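RNA 2',3'-cyclic phosphodiesterase (Deinococcus radiodurans, PDB 5H7E) belongs to the LigT-like phosphoesterases of the 2H clan, in which two sequence-related halves build a curled antiparallel sheet around a shared cleft. Local coordinates at residues L8-R13 against L154-S159; L45-A50 against G118-A123; W92-E97 against I128-K133. All blocks are in the same frame, centred on the assembly; numbering follows the deposited sequence.

Contact 1: L8-R13 against L154-S159. With SO4 (sulfate ion), chain E.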
# COMPACT_ATOMS: atom_id res chain seq x y z
N LEU A 8 2.14 11.82 -0.62
CA LEU A 8 2.65 10.82 -1.54
C LEU A 8 2.73 9.49 -0.81
O LEU A 8 2.79 9.44 0.42
CB LEU A 8 4.04 11.13 -2.07
CG LEU A 8 4.14 12.49 -2.77
CD1 LEU A 8 5.60 12.71 -3.22
CD2 LEU A 8 3.23 12.58 -4.00
N PHE A 9 2.74 8.40 -1.57
CA PHE A 9 3.04 7.12 -0.93
C PHE A 9 3.60 6.18 -1.97
O PHE A 9 3.33 6.31 -3.15
CB PHE A 9 1.81 6.50 -0.21
CG PHE A 9 0.62 6.24 -1.09
CD1 PHE A 9 -0.28 7.27 -1.39
CD2 PHE A 9 0.38 4.95 -1.57
CE1 PHE A 9 -1.41 7.03 -2.18
CE2 PHE A 9 -0.74 4.69 -2.35
CZ PHE A 9 -1.64 5.70 -2.66
N TYR A 10 4.48 5.28 -1.51
CA TYR A 10 5.02 4.22 -2.35
C TYR A 10 4.20 2.97 -2.11
O TYR A 10 3.90 2.67 -0.95
CB TYR A 10 6.44 3.91 -1.98
CG TYR A 10 7.51 4.93 -2.36
CD1 TYR A 10 8.15 4.88 -3.58
CD2 TYR A 10 7.91 5.88 -1.44
CE1 TYR A 10 9.23 5.79 -3.90
CE2 TYR A 10 8.92 6.77 -1.73
CZ TYR A 10 9.59 6.69 -2.92
OH TYR A 10 10.63 7.59 -3.11
N ALA A 11 3.78 2.33 -3.19
CA ALA A 11 2.94 1.14 -2.98
C ALA A 11 3.13 0.20 -4.15
O ALA A 11 3.55 0.60 -5.24
CB ALA A 11 1.46 1.53 -2.87
N LEU A 12 2.71 -1.05 -3.96
CA LEU A 12 2.48 -1.97 -5.08
C LEU A 12 1.02 -1.91 -5.52
O LEU A 12 0.11 -1.98 -4.68
CB LEU A 12 2.80 -3.43 -4.69
CG LEU A 12 4.16 -3.64 -4.02
CD1 LEU A 12 4.31 -5.18 -3.73
CD2 LEU A 12 5.26 -3.23 -4.98
N ARG A 13 0.81 -1.75 -6.82
CA ARG A 13 -0.50 -1.87 -7.42
C ARG A 13 -0.98 -3.31 -7.29
O ARG A 13 -0.17 -4.24 -7.19
CB ARG A 13 -0.38 -1.48 -8.89
CG ARG A 13 -1.57 -1.67 -9.66
CD ARG A 13 -1.25 -1.54 -11.17
NE ARG A 13 -2.49 -1.83 -11.82
CZ ARG A 13 -2.80 -3.00 -12.37
NH1 ARG A 13 -1.91 -3.99 -12.44
NH2 ARG A 13 -4.00 -3.14 -12.91
N LEU A 154 7.38 -0.85 -8.55
CA LEU A 154 6.96 -0.12 -7.36
C LEU A 154 6.39 1.18 -7.88
O LEU A 154 6.91 1.72 -8.86
CB LEU A 154 8.19 0.16 -6.47
CG LEU A 154 7.91 1.00 -5.20
CD1 LEU A 154 6.97 0.30 -4.28
CD2 LEU A 154 9.20 1.37 -4.48
N THR A 155 5.31 1.66 -7.27
CA THR A 155 4.69 2.88 -7.79
C THR A 155 4.77 3.98 -6.74
O THR A 155 4.52 3.75 -5.56
CB THR A 155 3.26 2.62 -8.17
OG1 THR A 155 3.21 1.62 -9.23
CG2 THR A 155 2.55 3.95 -8.64
N LEU A 156 5.07 5.22 -7.20
CA LEU A 156 4.93 6.39 -6.34
C LEU A 156 3.63 7.09 -6.69
O LEU A 156 3.45 7.51 -7.83
CB LEU A 156 6.14 7.31 -6.50
CG LEU A 156 6.09 8.66 -5.75
CD1 LEU A 156 6.18 8.42 -4.25
CD2 LEU A 156 7.26 9.63 -6.18
N TYR A 157 2.70 7.15 -5.75
CA TYR A 157 1.37 7.74 -5.93
C TYR A 157 1.30 9.09 -5.24
O TYR A 157 1.96 9.33 -4.22
CB TYR A 157 0.31 6.84 -5.27
CG TYR A 157 0.05 5.53 -5.94
CD1 TYR A 157 -0.81 5.47 -7.04
CD2 TYR A 157 0.66 4.37 -5.50
CE1 TYR A 157 -1.09 4.24 -7.64
CE2 TYR A 157 0.41 3.14 -6.12
CZ TYR A 157 -0.47 3.10 -7.18
OH TYR A 157 -0.69 1.88 -7.78
N ARG A 158 0.44 9.95 -5.77
CA ARG A 158 0.00 11.13 -5.04
C ARG A 158 -1.46 10.94 -4.67
O ARG A 158 -2.26 10.50 -5.49
CB ARG A 158 0.16 12.36 -5.88
CG ARG A 158 -0.29 13.62 -5.19
CD ARG A 158 -0.05 14.80 -6.06
NE ARG A 158 -0.70 15.96 -5.49
CZ ARG A 158 -0.85 17.11 -6.14
NH1 ARG A 158 -0.35 17.25 -7.36
NH2 ARG A 158 -1.47 18.12 -5.54
N SER A 159 -1.81 11.33 -3.45
CA SER A 159 -3.19 11.28 -2.99
C SER A 159 -3.83 12.67 -3.04
O SER A 159 -3.25 13.65 -2.56
CB SER A 159 -3.24 10.70 -1.57
OG SER A 159 -4.57 10.76 -1.07
S SO4 E . -4.09 -5.80 -14.64
O1 SO4 E . -2.64 -5.71 -14.38
O2 SO4 E . -4.89 -5.33 -13.53
O3 SO4 E . -4.39 -4.91 -15.75
O4 SO4 E . -4.47 -7.16 -15.03
O HOH W 1 3.22 -1.09 -8.41
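F9 and Y157 face each other as a hydrogen-bonded antiparallel pair, and A11 with T155 repeats the arrangement two residues on. Each pair is closed by two backbone bonds; Y157 N meets F9 O at 2.8 Å. At the intervening non-hydrogen-bonded pair of Y10 and L156, the CA of Y10 comes within 3.3 Å of T155 O.

Aromatic packing divides between the two faces of the strands. F9 has its CG wedged between its own backbone N and carbonyl carbon (chi1 58°), which brings the ring across to Y157. There Y157 CB lies over one ring face, 3.6 Å from the F9 centroid, while the two rings, almost parallel, are slid apart with centroids separated by 5.0 Å. A11 CB touches Y157 CE2 at 3.8 Å. On the reverse face, L156 CD1 sits above the middle of the Y10 ring, 3.9 Å from its centroid, and the Y10 hydroxyl bonds to L59 O.

At the R13 end polar contacts take over: a water joins R13 N to T155 OG1, and R13 NH1 donates to sulfate O1 at 2.7 Å.

Taken together, this is a central strand pair of the two-lobed 2H fold: helices 56-67 and 101-114 pack on its Y10 face, whereas F9 and A11 turn toward H42 of the first His-x-Thr signature.

Contact 2: L45-A50 against G118-A123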
# COMPACT_ATOMS: atom_id res chain seq x y z
N LEU A 45 3.99 0.81 1.11
CA LEU A 45 5.30 0.62 1.73
C LEU A 45 5.73 1.80 2.60
O LEU A 45 6.42 1.60 3.60
CB LEU A 45 6.36 0.39 0.64
CG LEU A 45 6.38 -1.02 -0.02
CD1 LEU A 45 5.33 -1.22 -0.99
CD2 LEU A 45 7.75 -1.31 -0.67
N SER A 46 5.36 3.02 2.23
CA SER A 46 5.64 4.17 3.07
C SER A 46 4.69 5.29 2.66
O SER A 46 4.38 5.46 1.47
CB SER A 46 7.09 4.65 2.88
OG SER A 46 7.34 5.68 3.85
N TYR A 47 4.23 6.04 3.65
CA TYR A 47 3.33 7.17 3.43
C TYR A 47 4.03 8.45 3.83
O TYR A 47 4.59 8.53 4.92
CB TYR A 47 2.04 6.95 4.24
CG TYR A 47 1.15 8.14 4.29
CD1 TYR A 47 0.61 8.67 3.15
CD2 TYR A 47 0.86 8.76 5.51
CE1 TYR A 47 -0.18 9.79 3.19
CE2 TYR A 47 0.04 9.87 5.56
CZ TYR A 47 -0.45 10.38 4.41
OH TYR A 47 -1.28 11.51 4.48
N LEU A 48 3.98 9.44 2.95
CA LEU A 48 4.70 10.72 3.08
C LEU A 48 3.68 11.84 3.05
O LEU A 48 3.27 12.30 1.96
CB LEU A 48 5.70 10.86 1.92
CG LEU A 48 6.81 9.79 1.81
CD1 LEU A 48 6.35 8.46 1.26
CD2 LEU A 48 7.88 10.31 0.86
N PRO A 49 3.27 12.34 4.20
CA PRO A 49 2.09 13.22 4.23
C PRO A 49 2.29 14.60 3.65
O PRO A 49 1.30 15.27 3.32
CB PRO A 49 1.77 13.32 5.73
CG PRO A 49 3.07 12.95 6.42
CD PRO A 49 3.73 11.95 5.54
N ALA A 50 3.55 15.11 3.57
CA ALA A 50 3.69 16.54 3.23
C ALA A 50 5.04 16.74 2.53
O ALA A 50 6.00 17.25 3.11
CB ALA A 50 3.56 17.44 4.49
N GLY A 118 9.69 13.73 5.42
CA GLY A 118 8.90 13.15 6.51
C GLY A 118 8.04 11.96 6.09
O GLY A 118 7.48 11.90 5.00
N THR A 119 7.92 11.00 7.00
CA THR A 119 7.03 9.87 6.82
C THR A 119 6.00 9.85 7.93
O THR A 119 6.12 10.54 8.93
CB THR A 119 7.77 8.54 6.83
OG1 THR A 119 8.62 8.52 7.97
CG2 THR A 119 8.61 8.41 5.58
N ASP A 120 4.98 9.01 7.75
CA ASP A 120 3.97 8.88 8.79
C ASP A 120 3.54 7.42 8.78
O ASP A 120 2.38 7.10 8.45
CB ASP A 120 2.80 9.83 8.55
CG ASP A 120 1.74 9.75 9.63
OD1 ASP A 120 2.06 9.46 10.77
OD2 ASP A 120 0.57 10.02 9.30
N ASP A 121 4.47 6.56 9.19
CA ASP A 121 4.32 5.11 9.10
C ASP A 121 4.19 4.50 10.49
O ASP A 121 4.69 5.04 11.49
CB ASP A 121 5.52 4.44 8.41
CG ASP A 121 5.70 4.88 6.98
OD1 ASP A 121 4.67 5.04 6.29
OD2 ASP A 121 6.86 5.08 6.54
N LEU A 122 3.48 3.37 10.52
CA LEU A 122 3.55 2.44 11.65
C LEU A 122 4.51 1.29 11.28
O LEU A 122 5.02 1.21 10.16
CB LEU A 122 2.15 1.91 12.00
CG LEU A 122 1.09 2.97 12.32
CD1 LEU A 122 -0.27 2.32 12.57
CD2 LEU A 122 1.51 3.80 13.53
N ALA A 123 4.76 0.38 12.23
CA ALA A 123 5.57 -0.80 11.93
C ALA A 123 5.07 -1.47 10.67
O ALA A 123 3.86 -1.59 10.48
CB ALA A 123 5.52 -1.78 13.11
O HOH W 2 8.90 16.10 3.92
O HOH W 3 6.21 14.26 4.31
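The loop after helix 101-114 is fastened to strand 42-48 at S46 and Y47, just past a classic beta bulge where L45 and S46 both face Y10 of the neighbouring strand 6-13, and is held there chiefly by the carboxylate of D121. S46 and D121 make the clearest link: S46 OG donates to D121 OD2 at 2.8 Å, while Y47 N donates to D121 OD1 at 2.9 Å. Both oxygens use their syn lone pairs, which fixes the rotation of the carboxylate. D121 holds its CG beside its own backbone N (chi1 -63°), which brings the carboxylate within bonding distance of the strand. R109 lies at long range from OD2, a weak ion pair that would add to the pull of the two donors and probably helps keep the acid charged.

The loop backbone answers with a single direct bond across, D120 N to Y47 O at 2.9 Å. Around it the packing is light. T119 CG2 touches S46 OG at 3.5 Å, and D120 lies alongside Y47, the two side chains pointing the same way, with D120 O at the ring edge, 3.7 Å from Y47 CD2. P49 crosses D120 at about a right angle, its CG 3.8 Å from D120 CB.

Beyond P49 water takes over from direct bonding: one molecule accepts from A50 N at 2.9 Å and donates to G118 O at 2.8 Å.

Contact 3: W92-E97 against I128-K133. With SO4 (sulfate ion), chain D; SO4 (sulfate ion), chain H.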
# COMPACT_ATOMS: atom_id res chain seq x y z
N TRP A 92 -10.14 -3.43 8.18
CA TRP A 92 -10.16 -4.84 7.85
C TRP A 92 -9.21 -4.97 6.67
O TRP A 92 -9.29 -4.20 5.74
CB TRP A 92 -11.55 -5.25 7.42
CG TRP A 92 -11.75 -6.72 7.20
CD1 TRP A 92 -11.34 -7.72 8.01
CD2 TRP A 92 -12.44 -7.34 6.12
NE1 TRP A 92 -11.72 -8.93 7.50
CE2 TRP A 92 -12.40 -8.72 6.34
CE3 TRP A 92 -13.10 -6.86 4.99
CZ2 TRP A 92 -12.98 -9.62 5.47
CZ3 TRP A 92 -13.67 -7.76 4.13
CH2 TRP A 92 -13.61 -9.12 4.38
N PHE A 93 -8.29 -5.92 6.72
CA PHE A 93 -7.30 -6.03 5.64
C PHE A 93 -7.01 -7.50 5.36
O PHE A 93 -7.41 -8.39 6.11
CB PHE A 93 -5.96 -5.32 6.04
CG PHE A 93 -5.31 -5.92 7.28
CD1 PHE A 93 -4.56 -7.07 7.18
CD2 PHE A 93 -5.43 -5.29 8.51
CE1 PHE A 93 -3.95 -7.63 8.30
CE2 PHE A 93 -4.85 -5.87 9.65
CZ PHE A 93 -4.12 -7.03 9.51
N VAL A 94 -6.37 -7.73 4.21
CA VAL A 94 -5.78 -9.05 3.91
C VAL A 94 -4.27 -8.92 3.97
O VAL A 94 -3.70 -7.96 3.43
CB VAL A 94 -6.25 -9.60 2.55
CG1 VAL A 94 -5.96 -8.64 1.36
CG2 VAL A 94 -5.63 -10.97 2.27
N LYS A 95 -3.62 -9.86 4.67
CA LYS A 95 -2.16 -9.87 4.74
C LYS A 95 -1.57 -10.30 3.41
O LYS A 95 -2.11 -11.17 2.73
CB LYS A 95 -1.74 -10.83 5.84
CG LYS A 95 -0.22 -11.02 5.93
CD LYS A 95 0.05 -11.98 7.14
CE LYS A 95 1.52 -12.22 7.35
NZ LYS A 95 2.14 -12.60 6.07
N THR A 96 -0.42 -9.70 3.04
CA THR A 96 0.30 -10.10 1.83
C THR A 96 1.72 -10.44 2.24
O THR A 96 2.25 -9.87 3.20
CB THR A 96 0.36 -9.00 0.77
OG1 THR A 96 0.88 -7.80 1.39
CG2 THR A 96 -1.05 -8.65 0.28
N GLU A 97 2.29 -11.45 1.56
CA GLU A 97 3.67 -11.86 1.86
C GLU A 97 4.43 -11.93 0.55
O GLU A 97 3.89 -12.40 -0.44
CB GLU A 97 3.70 -13.23 2.52
CG GLU A 97 5.09 -13.74 2.91
CD GLU A 97 5.82 -14.50 1.79
OE1 GLU A 97 5.15 -15.09 0.91
OE2 GLU A 97 7.07 -14.51 1.80
N ILE A 128 -3.27 -5.43 2.19
CA ILE A 128 -4.21 -4.63 1.36
C ILE A 128 -5.40 -4.35 2.25
O ILE A 128 -6.10 -5.28 2.68
CB ILE A 128 -4.64 -5.39 0.10
CG1 ILE A 128 -3.42 -5.74 -0.74
CG2 ILE A 128 -5.69 -4.57 -0.66
CD1 ILE A 128 -3.78 -6.83 -1.83
N THR A 129 -5.68 -3.05 2.49
CA THR A 129 -6.89 -2.70 3.24
C THR A 129 -8.14 -2.94 2.40
O THR A 129 -8.23 -2.56 1.22
CB THR A 129 -6.79 -1.24 3.66
OG1 THR A 129 -5.67 -1.14 4.54
CG2 THR A 129 -8.08 -0.72 4.32
N LEU A 130 -9.11 -3.56 3.04
CA LEU A 130 -10.36 -3.91 2.38
C LEU A 130 -11.53 -3.04 2.82
O LEU A 130 -12.51 -2.85 2.07
CB LEU A 130 -10.71 -5.37 2.69
CG LEU A 130 -9.61 -6.34 2.23
CD1 LEU A 130 -10.02 -7.73 2.70
CD2 LEU A 130 -9.44 -6.27 0.65
N ALA A 131 -11.49 -2.55 4.06
CA ALA A 131 -12.64 -1.80 4.56
C ALA A 131 -12.17 -0.99 5.75
O ALA A 131 -11.18 -1.33 6.39
CB ALA A 131 -13.79 -2.73 4.98
N ARG A 132 -12.88 0.11 6.00
CA ARG A 132 -12.65 0.96 7.16
C ARG A 132 -13.98 1.25 7.85
O ARG A 132 -15.06 1.25 7.23
CB ARG A 132 -11.96 2.28 6.75
CG ARG A 132 -10.61 2.07 6.08
CD ARG A 132 -10.10 3.44 5.57
NE ARG A 132 -8.86 3.25 4.86
CZ ARG A 132 -7.69 3.10 5.47
NH1 ARG A 132 -7.62 3.16 6.79
NH2 ARG A 132 -6.61 2.92 4.75
N LYS A 133 -13.92 1.50 9.15
CA LYS A 133 -15.13 1.99 9.80
C LYS A 133 -14.78 2.85 10.99
O LYS A 133 -13.67 2.83 11.52
CB LYS A 133 -16.03 0.86 10.26
CG LYS A 133 -15.47 0.04 11.43
CD LYS A 133 -16.53 -1.00 11.79
CE LYS A 133 -16.09 -1.89 12.92
NZ LYS A 133 -15.96 -1.15 14.19
S SO4 D . -3.25 1.58 4.08
O1 SO4 D . -3.43 3.00 4.27
O2 SO4 D . -3.71 0.90 5.30
O3 SO4 D . -4.01 1.26 2.88
O4 SO4 D . -1.88 1.24 3.89
S SO4 H . -17.27 -3.29 17.19
O1 SO4 H . -18.23 -2.19 17.13
O2 SO4 H . -16.32 -3.06 18.29
O3 SO4 H . -17.98 -4.55 17.42
O4 SO4 H . -16.53 -3.38 15.92
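W92 and L130 form the dense side of this antiparallel pair. The register slips by one residue here, a classic beta bulge with L130 and A131 both facing W92, so W92 O collects two donors: L130 N at 2.8 Å, in the carbonyl plane, and A131 N at 3.2 Å. With CG anti to the carbonyl carbon (chi1 -59°), L130 lays CD1 over one face of the indole, 4.0 Å from the centroid of the six-membered ring; A131 CB meets the edge. Farther along, V94 and I128 run side by side, V94 CG1 lying 3.7 Å from I128 CB, and T96 crosses I128 at about a right angle with its CG2 3.9 Å from I128 CG1. L22 of helix 16-26 packs against V94, I128 and L130, and Y82 stacks on W92.

The opposite face, that of F93 and T129, is thinner. F93 gives the partner strand little beyond its CB, and T129 turns to a sulfate, with OG1 donating to sulfate O2 at 2.9 Å. R132 approaches the same ion through NH2, a weak bond of 3.2 Å to O1, and T129 CG2 lies over one face of the R132 guanidinium, toward its rim. H127 NE2 and T44 OG1 also bond to this ion.

One face is thus largely apolar and buried, while the other offers neutral and cationic donors to an oxyanion, consistent with a pocket formed between the paired His-x-Thr signatures of the 2H clan.

All three contacts reach the same curled antiparallel sheet; contacts 1 and 3 pair strands within it, while contact 2 ties a loop to its strand 42-48. Contact 1, between strands 6-13 and 148-160, closes a loop of chain that contains the other two, whose own segments alternate in the order 45-50, 92-97, 118-123, 128-133. Contacts 1 and 2 have centres about 11 Å apart and touch directly: Y10 O probably bonds to L45 N, and L8 O to L48 N. Contact 3 stands about 17 Å from each, centre to centre, without touching either. Strands 42-48 and 127-132, one from each sequence half, share one sulfate, held by T44 and T129, consistent with a cleft lined by both halves.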